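Local structure of Pgp2 (Campylobacter jejuni subsp. jejuni, 6XJ6) at residues K51-K56 / L144-Q149; V76-L81 / M249-F254; N193-F198 / S217-I222. The protein probably acts as an LD-carboxypeptidase that trims peptidoglycan and, through a peptidoglycan-binding pocket on its accessory NTF2-like domain, directs helical cell shape. All coordinates share one frame; numbering follows the deposited sequence.

Contact 1 of 3, residues K51-K56 / L144-Q149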
loop_
_atom_site.group_PDB
_atom_site.type_symbol
_atom_site.label_atom_id
_atom_site.label_comp_id
_atom_site.label_asym_id
_atom_site.label_seq_id
_atom_site.Cartn_x
_atom_site.Cartn_y
_atom_site.Cartn_z
ATOM N N LYS A 51 -5.727 -12.028 -15.094
ATOM C CA LYS A 51 -7.003 -11.553 -14.570
ATOM C C LYS A 51 -7.849 -12.751 -14.160
ATOM O O LYS A 51 -8.212 -13.582 -15.002
ATOM C CB LYS A 51 -7.741 -10.706 -15.606
ATOM C CG LYS A 51 -8.980 -10.017 -15.045
ATOM C CD LYS A 51 -9.522 -8.944 -15.981
ATOM C CE LYS A 51 -10.174 -9.538 -17.209
ATOM N NZ LYS A 51 -10.683 -8.477 -18.119
ATOM N N ASP A 52 -8.159 -12.838 -12.862
ATOM C CA ASP A 52 -8.894 -13.962 -12.302
ATOM C C ASP A 52 -10.343 -13.642 -11.981
ATOM O O ASP A 52 -11.127 -14.570 -11.769
ATOM C CB ASP A 52 -8.220 -14.445 -11.010
ATOM C CG ASP A 52 -6.918 -15.153 -11.264
ATOM O OD1 ASP A 52 -6.710 -15.613 -12.403
ATOM O OD2 ASP A 52 -6.108 -15.253 -10.318
ATOM N N PHE A 53 -10.712 -12.367 -11.936
ATOM C CA PHE A 53 -12.068 -11.973 -11.593
ATOM C C PHE A 53 -12.321 -10.579 -12.144
ATOM O O PHE A 53 -11.415 -9.739 -12.203
ATOM C CB PHE A 53 -12.295 -11.977 -10.074
ATOM C CG PHE A 53 -13.662 -11.493 -9.665
ATOM C CD1 PHE A 53 -14.705 -12.386 -9.506
ATOM C CD2 PHE A 53 -13.903 -10.149 -9.436
ATOM C CE1 PHE A 53 -15.964 -11.952 -9.149
ATOM C CE2 PHE A 53 -15.165 -9.708 -9.073
ATOM C CZ PHE A 53 -16.191 -10.604 -8.922
ATOM N N GLU A 54 -13.565 -10.343 -12.542
ATOM C CA GLU A 54 -13.969 -9.022 -12.985
ATOM C C GLU A 54 -15.462 -8.853 -12.762
ATOM O O GLU A 54 -16.247 -9.763 -13.048
ATOM C CB GLU A 54 -13.643 -8.833 -14.469
ATOM C CG GLU A 54 -14.165 -7.546 -15.070
ATOM C CD GLU A 54 -13.828 -7.455 -16.535
ATOM O OE1 GLU A 54 -12.690 -7.056 -16.851
ATOM O OE2 GLU A 54 -14.683 -7.833 -17.367
ATOM N N GLN A 55 -15.850 -7.685 -12.254
ATOM C CA GLN A 55 -17.246 -7.272 -12.316
ATOM C C GLN A 55 -17.312 -5.812 -12.728
ATOM O O GLN A 55 -16.586 -4.974 -12.186
ATOM C CB GLN A 55 -18.002 -7.464 -10.996
ATOM C CG GLN A 55 -19.510 -7.385 -11.211
ATOM C CD GLN A 55 -20.293 -7.045 -9.964
ATOM O OE1 GLN A 55 -20.422 -7.862 -9.052
ATOM N NE2 GLN A 55 -20.838 -5.835 -9.925
ATOM N N LYS A 56 -18.189 -5.521 -13.681
ATOM C CA LYS A 56 -18.478 -4.155 -14.082
ATOM C C LYS A 56 -19.748 -3.680 -13.378
ATOM O O LYS A 56 -20.494 -4.463 -12.786
ATOM C CB LYS A 56 -18.593 -4.067 -15.610
ATOM C CG LYS A 56 -17.331 -4.596 -16.326
ATOM C CD LYS A 56 -17.375 -4.448 -17.845
ATOM C CE LYS A 56 -16.085 -4.973 -18.470
ATOM N NZ LYS A 56 -16.120 -5.003 -19.961
ATOM N N LEU A 144 -20.008 -13.251 -5.649
ATOM C CA LEU A 144 -19.155 -13.206 -4.469
ATOM C C LEU A 144 -18.499 -14.544 -4.178
ATOM O O LEU A 144 -17.400 -14.569 -3.613
ATOM C CB LEU A 144 -19.947 -12.727 -3.256
ATOM C CG LEU A 144 -19.869 -11.222 -3.023
ATOM C CD1 LEU A 144 -20.840 -10.836 -1.930
ATOM C CD2 LEU A 144 -18.464 -10.768 -2.645
ATOM N N GLU A 145 -19.143 -15.658 -4.533
ATOM C CA GLU A 145 -18.493 -16.952 -4.367
ATOM C C GLU A 145 -17.242 -17.042 -5.227
ATOM O O GLU A 145 -16.201 -17.527 -4.770
ATOM C CB GLU A 145 -19.461 -18.091 -4.695
ATOM C CG GLU A 145 -20.533 -18.312 -3.638
ATOM C CD GLU A 145 -19.954 -18.695 -2.288
ATOM O OE1 GLU A 145 -18.745 -19.012 -2.221
ATOM O OE2 GLU A 145 -20.708 -18.674 -1.293
ATOM N N LYS A 146 -17.314 -16.555 -6.471
ATOM C CA LYS A 146 -16.134 -16.574 -7.328
ATOM C C LYS A 146 -15.053 -15.651 -6.787
ATOM O O LYS A 146 -13.873 -16.015 -6.761
ATOM C CB LYS A 146 -16.497 -16.192 -8.762
ATOM C CG LYS A 146 -15.269 -16.139 -9.682
ATOM C CD LYS A 146 -15.610 -15.865 -11.142
ATOM C CE LYS A 146 -14.336 -15.826 -11.989
ATOM N NZ LYS A 146 -14.601 -15.679 -13.450
ATOM N N PHE A 147 -15.433 -14.449 -6.349
ATOM C CA PHE A 147 -14.463 -13.555 -5.730
ATOM C C PHE A 147 -13.778 -14.233 -4.544
ATOM O O PHE A 147 -12.549 -14.187 -4.407
ATOM C CB PHE A 147 -15.157 -12.263 -5.295
ATOM C CG PHE A 147 -14.239 -11.285 -4.628
ATOM C CD1 PHE A 147 -14.080 -11.286 -3.253
ATOM C CD2 PHE A 147 -13.516 -10.375 -5.379
ATOM C CE1 PHE A 147 -13.223 -10.400 -2.634
ATOM C CE2 PHE A 147 -12.664 -9.484 -4.772
ATOM C CZ PHE A 147 -12.512 -9.493 -3.392
ATOM N N ALA A 148 -14.564 -14.883 -3.680
ATOM C CA ALA A 148 -14.000 -15.531 -2.500
ATOM C C ALA A 148 -13.018 -16.627 -2.886
ATOM O O ALA A 148 -11.962 -16.769 -2.258
ATOM C CB ALA A 148 -15.120 -16.100 -1.633
ATOM N N GLN A 149 -13.349 -17.412 -3.916
ATOM C CA GLN A 149 -12.461 -18.478 -4.358
ATOM C C GLN A 149 -11.143 -17.917 -4.878
ATOM O O GLN A 149 -10.078 -18.502 -4.649
ATOM C CB GLN A 149 -13.155 -19.305 -5.438
ATOM C CG GLN A 149 -14.363 -20.078 -4.937
ATOM C CD GLN A 149 -15.134 -20.747 -6.059
ATOM O OE1 GLN A 149 -14.849 -20.535 -7.238
ATOM N NE2 GLN A 149 -16.116 -21.565 -5.695
HETATM O O HOH W 1 -14.974 -12.790 -13.402
#

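Contact 2 of 3, residues V76-L81 / M249-F254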
loop_
_atom_site.group_PDB
_atom_site.type_symbol
_atom_site.label_atom_id
_atom_site.label_comp_id
_atom_site.label_asym_id
_atom_site.label_seq_id
_atom_site.Cartn_x
_atom_site.Cartn_y
_atom_site.Cartn_z
ATOM N N VAL A 76 -9.065 6.110 -1.680
ATOM C CA VAL A 76 -8.155 5.935 -2.802
ATOM C C VAL A 76 -6.776 5.636 -2.233
ATOM O O VAL A 76 -6.322 6.312 -1.300
ATOM C CB VAL A 76 -8.142 7.213 -3.657
ATOM C CG1 VAL A 76 -7.050 7.182 -4.710
ATOM C CG2 VAL A 76 -9.512 7.422 -4.288
ATOM N N GLY A 77 -6.112 4.619 -2.771
ATOM C CA GLY A 77 -4.780 4.282 -2.320
ATOM C C GLY A 77 -4.527 2.795 -2.434
ATOM O O GLY A 77 -5.171 2.101 -3.217
ATOM N N PHE A 78 -3.574 2.333 -1.627
ATOM C CA PHE A 78 -3.140 0.942 -1.633
ATOM C C PHE A 78 -3.272 0.393 -0.222
ATOM O O PHE A 78 -2.706 0.959 0.723
ATOM C CB PHE A 78 -1.697 0.820 -2.136
ATOM C CG PHE A 78 -1.345 -0.549 -2.632
ATOM C CD1 PHE A 78 -1.528 -0.887 -3.962
ATOM C CD2 PHE A 78 -0.819 -1.495 -1.774
ATOM C CE1 PHE A 78 -1.190 -2.146 -4.423
ATOM C CE2 PHE A 78 -0.484 -2.755 -2.233
ATOM C CZ PHE A 78 -0.679 -3.079 -3.560
ATOM N N TYR A 79 -4.008 -0.709 -0.096
ATOM C CA TYR A 79 -4.409 -1.305 1.167
ATOM C C TYR A 79 -4.206 -2.814 1.081
ATOM O O TYR A 79 -3.706 -3.346 0.082
ATOM C CB TYR A 79 -5.872 -0.942 1.480
ATOM C CG TYR A 79 -6.064 0.541 1.643
ATOM C CD1 TYR A 79 -6.397 1.343 0.558
ATOM C CD2 TYR A 79 -5.867 1.146 2.871
ATOM C CE1 TYR A 79 -6.534 2.703 0.691
ATOM C CE2 TYR A 79 -6.012 2.512 3.021
ATOM C CZ TYR A 79 -6.339 3.286 1.927
ATOM O OH TYR A 79 -6.457 4.640 2.068
ATOM N N GLU A 80 -4.594 -3.507 2.142
ATOM C CA GLU A 80 -4.612 -4.957 2.169
ATOM C C GLU A 80 -6.025 -5.434 2.461
ATOM O O GLU A 80 -6.845 -4.701 3.026
ATOM C CB GLU A 80 -3.641 -5.499 3.216
ATOM C CG GLU A 80 -2.238 -5.009 3.008
ATOM C CD GLU A 80 -1.357 -5.322 4.173
ATOM O OE1 GLU A 80 -1.062 -6.517 4.367
ATOM O OE2 GLU A 80 -0.991 -4.375 4.909
ATOM N N LEU A 81 -6.298 -6.673 2.062
ATOM C CA LEU A 81 -7.597 -7.297 2.268
ATOM C C LEU A 81 -7.477 -8.437 3.271
ATOM O O LEU A 81 -6.584 -9.287 3.157
ATOM C CB LEU A 81 -8.161 -7.839 0.958
ATOM C CG LEU A 81 -9.662 -8.126 0.987
ATOM C CD1 LEU A 81 -10.470 -6.843 1.083
ATOM C CD2 LEU A 81 -10.049 -8.910 -0.254
ATOM N N MET A 249 3.515 8.136 -6.212
ATOM C CA MET A 249 3.627 7.558 -4.884
ATOM C C MET A 249 3.695 6.045 -4.982
ATOM O O MET A 249 3.140 5.430 -5.901
ATOM C CB MET A 249 2.445 7.959 -4.010
ATOM C CG MET A 249 2.438 9.429 -3.708
ATOM S SD MET A 249 1.022 9.940 -2.729
ATOM C CE MET A 249 1.271 8.979 -1.262
ATOM N N TYR A 250 4.411 5.454 -4.027
ATOM C CA TYR A 250 4.528 4.011 -3.930
ATOM C C TYR A 250 4.485 3.610 -2.468
ATOM O O TYR A 250 4.835 4.392 -1.576
ATOM C CB TYR A 250 5.853 3.506 -4.509
ATOM C CG TYR A 250 5.917 3.467 -6.016
ATOM C CD1 TYR A 250 6.164 4.610 -6.752
ATOM C CD2 TYR A 250 5.752 2.277 -6.702
ATOM C CE1 TYR A 250 6.238 4.560 -8.156
ATOM C CE2 TYR A 250 5.815 2.225 -8.079
ATOM C CZ TYR A 250 6.056 3.366 -8.797
ATOM O OH TYR A 250 6.135 3.295 -10.177
ATOM N N ARG A 251 4.057 2.369 -2.241
ATOM C CA ARG A 251 4.171 1.712 -0.950
ATOM C C ARG A 251 5.288 0.684 -1.052
ATOM O O ARG A 251 5.349 -0.066 -2.028
ATOM C CB ARG A 251 2.865 1.023 -0.568
ATOM C CG ARG A 251 2.867 0.533 0.845
ATOM C CD ARG A 251 1.659 -0.310 1.142
ATOM N NE ARG A 251 2.003 -1.699 0.933
ATOM C CZ ARG A 251 1.552 -2.717 1.653
ATOM N NH1 ARG A 251 0.691 -2.529 2.643
ATOM N NH2 ARG A 251 1.965 -3.938 1.362
ATOM N N ILE A 252 6.175 0.669 -0.064
ATOM C CA ILE A 252 7.281 -0.285 -0.003
ATOM C C ILE A 252 7.160 -1.007 1.325
ATOM O O ILE A 252 7.278 -0.381 2.379
ATOM C CB ILE A 252 8.648 0.412 -0.095
ATOM C CG1 ILE A 252 8.729 1.298 -1.342
ATOM C CG2 ILE A 252 9.764 -0.643 -0.091
ATOM C CD1 ILE A 252 9.996 2.119 -1.441
ATOM N N SER A 253 6.938 -2.316 1.283
ATOM C CA SER A 253 6.873 -3.120 2.491
ATOM C C SER A 253 7.946 -4.193 2.439
ATOM O O SER A 253 8.332 -4.663 1.364
ATOM C CB SER A 253 5.483 -3.746 2.690
ATOM O OG SER A 253 5.137 -4.621 1.637
ATOM N N PHE A 254 8.443 -4.568 3.608
ATOM C CA PHE A 254 9.515 -5.548 3.681
ATOM C C PHE A 254 9.669 -5.982 5.124
ATOM O O PHE A 254 9.177 -5.319 6.043
ATOM C CB PHE A 254 10.841 -4.989 3.146
ATOM C CG PHE A 254 11.267 -3.691 3.780
ATOM C CD1 PHE A 254 12.138 -3.678 4.849
ATOM C CD2 PHE A 254 10.794 -2.480 3.290
ATOM C CE1 PHE A 254 12.534 -2.487 5.424
ATOM C CE2 PHE A 254 11.184 -1.285 3.869
ATOM C CZ PHE A 254 12.054 -1.290 4.928
HETATM O O HOH W 2 -1.263 -0.088 2.862
HETATM O O HOH W 3 2.101 -6.047 3.684
#

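Contact 3 of 3, residues N193-F198 / S217-I222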
loop_
_atom_site.group_PDB
_atom_site.type_symbol
_atom_site.label_atom_id
_atom_site.label_comp_id
_atom_site.label_asym_id
_atom_site.label_seq_id
_atom_site.Cartn_x
_atom_site.Cartn_y
_atom_site.Cartn_z
ATOM N N ASN A 193 23.193 12.626 7.640
ATOM C CA ASN A 193 22.833 13.523 6.546
ATOM C C ASN A 193 22.260 12.754 5.360
ATOM O O ASN A 193 21.238 13.151 4.788
ATOM C CB ASN A 193 24.035 14.369 6.135
ATOM C CG ASN A 193 24.410 15.387 7.193
ATOM O OD1 ASN A 193 23.612 15.695 8.078
ATOM N ND2 ASN A 193 25.624 15.917 7.107
ATOM N N THR A 194 22.901 11.650 4.970
ATOM C CA THR A 194 22.360 10.847 3.876
ATOM C C THR A 194 21.005 10.260 4.252
ATOM O O THR A 194 20.066 10.274 3.448
ATOM C CB THR A 194 23.346 9.741 3.495
ATOM O OG1 THR A 194 24.600 10.324 3.124
ATOM C CG2 THR A 194 22.808 8.922 2.321
ATOM N N TYR A 195 20.889 9.732 5.471
ATOM C CA TYR A 195 19.627 9.163 5.936
ATOM C C TYR A 195 18.500 10.185 5.838
ATOM O O TYR A 195 17.436 9.904 5.274
ATOM C CB TYR A 195 19.818 8.679 7.375
ATOM C CG TYR A 195 18.578 8.211 8.107
ATOM C CD1 TYR A 195 17.932 9.056 9.002
ATOM C CD2 TYR A 195 18.084 6.919 7.950
ATOM C CE1 TYR A 195 16.817 8.642 9.696
ATOM C CE2 TYR A 195 16.960 6.494 8.645
ATOM C CZ TYR A 195 16.339 7.361 9.520
ATOM O OH TYR A 195 15.224 6.959 10.225
ATOM N N LEU A 196 18.728 11.390 6.359
ATOM C CA LEU A 196 17.689 12.414 6.371
ATOM C C LEU A 196 17.325 12.912 4.979
ATOM O O LEU A 196 16.219 13.428 4.793
ATOM C CB LEU A 196 18.121 13.595 7.239
ATOM C CG LEU A 196 18.251 13.314 8.735
ATOM C CD1 LEU A 196 18.843 14.515 9.450
ATOM C CD2 LEU A 196 16.895 12.951 9.328
ATOM N N SER A 197 18.216 12.771 3.998
ATOM C CA SER A 197 17.901 13.211 2.643
ATOM C C SER A 197 16.740 12.438 2.028
ATOM O O SER A 197 16.205 12.872 1.002
ATOM C CB SER A 197 19.133 13.071 1.744
ATOM O OG SER A 197 19.374 11.719 1.395
ATOM N N PHE A 198 16.343 11.312 2.614
ATOM C CA PHE A 198 15.258 10.509 2.076
ATOM C C PHE A 198 13.914 10.823 2.712
ATOM O O PHE A 198 12.944 10.106 2.460
ATOM C CB PHE A 198 15.577 9.020 2.219
ATOM C CG PHE A 198 16.704 8.569 1.341
ATOM C CD1 PHE A 198 17.962 8.353 1.865
ATOM C CD2 PHE A 198 16.506 8.393 -0.016
ATOM C CE1 PHE A 198 18.997 7.948 1.058
ATOM C CE2 PHE A 198 17.541 7.991 -0.834
ATOM C CZ PHE A 198 18.791 7.772 -0.297
ATOM N N SER A 217 17.339 16.437 14.446
ATOM C CA SER A 217 18.190 16.488 15.628
ATOM C C SER A 217 18.051 15.222 16.467
ATOM O O SER A 217 19.033 14.748 17.049
ATOM C CB SER A 217 17.856 17.731 16.449
ATOM O OG SER A 217 18.114 18.906 15.697
ATOM N N MET A 218 16.842 14.659 16.538
ATOM C CA MET A 218 16.650 13.407 17.264
ATOM C C MET A 218 17.451 12.283 16.629
ATOM O O MET A 218 18.099 11.496 17.329
ATOM C CB MET A 218 15.169 13.025 17.273
ATOM C CG MET A 218 14.878 11.690 17.956
ATOM S SD MET A 218 13.236 11.040 17.620
ATOM C CE MET A 218 13.401 10.462 15.933
ATOM N N LYS A 219 17.399 12.177 15.304
ATOM C CA LYS A 219 18.112 11.096 14.636
ATOM C C LYS A 219 19.614 11.268 14.776
ATOM O O LYS A 219 20.336 10.286 14.984
ATOM C CB LYS A 219 17.705 11.016 13.166
ATOM C CG LYS A 219 16.304 10.470 12.963
ATOM C CD LYS A 219 16.243 8.981 13.293
ATOM C CE LYS A 219 14.852 8.411 13.088
ATOM N NZ LYS A 219 14.840 6.932 13.254
ATOM N N LYS A 220 20.107 12.506 14.680
ATOM C CA LYS A 220 21.533 12.729 14.870
ATOM C C LYS A 220 21.946 12.297 16.266
ATOM O O LYS A 220 22.990 11.663 16.453
ATOM C CB LYS A 220 21.869 14.202 14.641
ATOM C CG LYS A 220 23.362 14.485 14.584
ATOM C CD LYS A 220 23.644 15.962 14.389
ATOM C CE LYS A 220 25.133 16.223 14.258
ATOM N NZ LYS A 220 25.421 17.660 14.003
ATOM N N SER A 221 21.111 12.605 17.259
ATOM C CA SER A 221 21.383 12.180 18.624
ATOM C C SER A 221 21.437 10.657 18.721
ATOM O O SER A 221 22.377 10.091 19.296
ATOM C CB SER A 221 20.300 12.752 19.541
ATOM O OG SER A 221 20.622 12.550 20.890
ATOM N N ILE A 222 20.432 9.976 18.163
ATOM C CA ILE A 222 20.408 8.513 18.188
ATOM C C ILE A 222 21.606 7.943 17.434
ATOM O O ILE A 222 22.287 7.032 17.918
ATOM C CB ILE A 222 19.073 7.987 17.631
ATOM C CG1 ILE A 222 17.928 8.397 18.564
ATOM C CG2 ILE A 222 19.115 6.461 17.459
ATOM C CD1 ILE A 222 16.565 8.066 18.028
#

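Contact 1 of 3, residues K51-K56 / L144-Q149
Phe147 presents its edge to the face of Phe53. The ring planes stand 80° apart with centroids separated by 5.5 Å, the geometry of a T-shaped pair. On that face the root of Phe147 also lies against the ring: its CB sits 4.2 Å from the Phe53 centroid, a CH-pi contact over the face, nearer the ring's margin than its centre. Lys146 uses a different part of the same ring, its CG lying 3.8 Å from Phe53 CD1 at the edge and near the ring plane. From there the lysine runs almost fully extended, which carries its CE to 3.5 Å from Asp52 O and lets NZ give a 2.9 Å hydrogen bond to a water; that water also accepts from Glu54 N at 3.0 Å, so a bridge ties the helix side chain to the strand backbone.

The Phe53 ring reaches the helix because its CG is anti to the backbone N (chi1 176°). A classic beta bulge sets Asp52 and Phe53 together opposite Val41 on strand 38-45, and the Asp52 carboxylate is engaged by Arg50. Strand 51-56 and helix 144-149 run roughly antiparallel, at 151° with axes 8.5 Å apart. The contact packs helix 141-151 of the L,D-transpeptidase domain on strand 48-56, one border of its mixed sheet; Leu39 and Val41 of neighbouring strand 38-45 also touch Phe53, while Phe97 meets Phe147 edge-to-face.

Contact 2 of 3, residues V76-L81 / M249-F254
Arg251 leaves its strand with CG anti to the backbone N and then bends at chi3 (94°), turning its guanidinium across Phe78 and toward Glu80. One face of the guanidinium receives the rim of the phenylalanine ring: Phe78 CD2 lies 3.9 Å from Arg251 NE. The two planes are 53° apart, so this is an inclined contact and not a parallel stack. Glu80 approaches the guanidinium at its edge, where Arg251 NH1 gives OE2 a weak hydrogen bond of 3.4 Å within a salt bridge; the carboxylate is turned 75° from the guanidinium plane. Two waters extend the grip on Arg251. One ties it to the strand backbone, accepting from Arg251 NH1 at 3.1 Å and donating to Phe78 O at 2.8 Å; the other links it to Glu80, accepting from Arg251 NH2 and donating weakly to Glu80 OE1.

Lys155 forms a second salt bridge with Glu80, which would be expected to share its negative charge between two cations. The contact is a buried interdomain joint: strand 77-80, at the border of the L,D-transpeptidase sheet, faces strand 249-260 of the NTF2-like domain, with Phe157 of adjacent strand 156-161 touching Phe78, Glu80 and Arg251.

Contact 3 of 3, residues N193-F198 / S217-I222
Tyr195 and Lys219 cross at about a right angle, and the lysine chain passes obliquely by one side of the phenol before ending at its hydroxyl. Lys219 CD lies 3.7 Å from Tyr195 CE1, with CG almost as near, so the aliphatic part of the lysine packs against the CE1 corner of the ring, beside the hydroxyl-bearing carbon. Lys219 NZ then donates a hydrogen bond of 3.1 Å to Tyr195 OH. One side chain thus supplies both an apolar and a polar contact. Its course follows from the bend at chi2 (-70°), after which the chain is extended to NZ; Tyr195 for its part has CG anti to the backbone N (chi1 173°), directing the ring toward the second helix. Leu196 adds a looser apolar touch, its CD2 standing 4.4 Å from Lys219 CB.

The pairing joins two helices of the NTF2-like domain, 192-196 and 212-223, whose backbones remain well apart, the nearest CA atoms being those of Leu196 and Lys219 at 8.4 Å. In the NTF2 fold, helices pack against a curved antiparallel sheet, and here helix 170-188 lies beside the shorter one: its Trp183 meets the Tyr195 ring with planes about 15° apart. Phe223, at the end of helix 212-223, contacts the same ring edge-to-face, giving the tyrosine aromatic neighbours in addition to the lysine. Leu196 extends the apolar junction along helix 212-223 by touching Phe215 and Ala216.

Overall arrangement
Contact 1 lies within the L,D-transpeptidase domain, contact 3 within the NTF2-like domain, and contact 2 joins the two. Contacts 1 and 2 have centres 21 Å apart yet meet through packing of Phe147 CZ on Leu81 CD2 at 4.0 Å, and their strands 48-56 and 77-80 form the two borders of one sheet. Contact 3 is nested in the loop closed by contact 2; their centres are 25 Å apart and their nearest atoms about 9 Å. Contacts 1 and 3 are 46 Å apart between centres. Contact 1 alone approaches the predicted active site: the Phe147 side chain is about 9 Å from that of His119 and about 12 Å from that of Cys136.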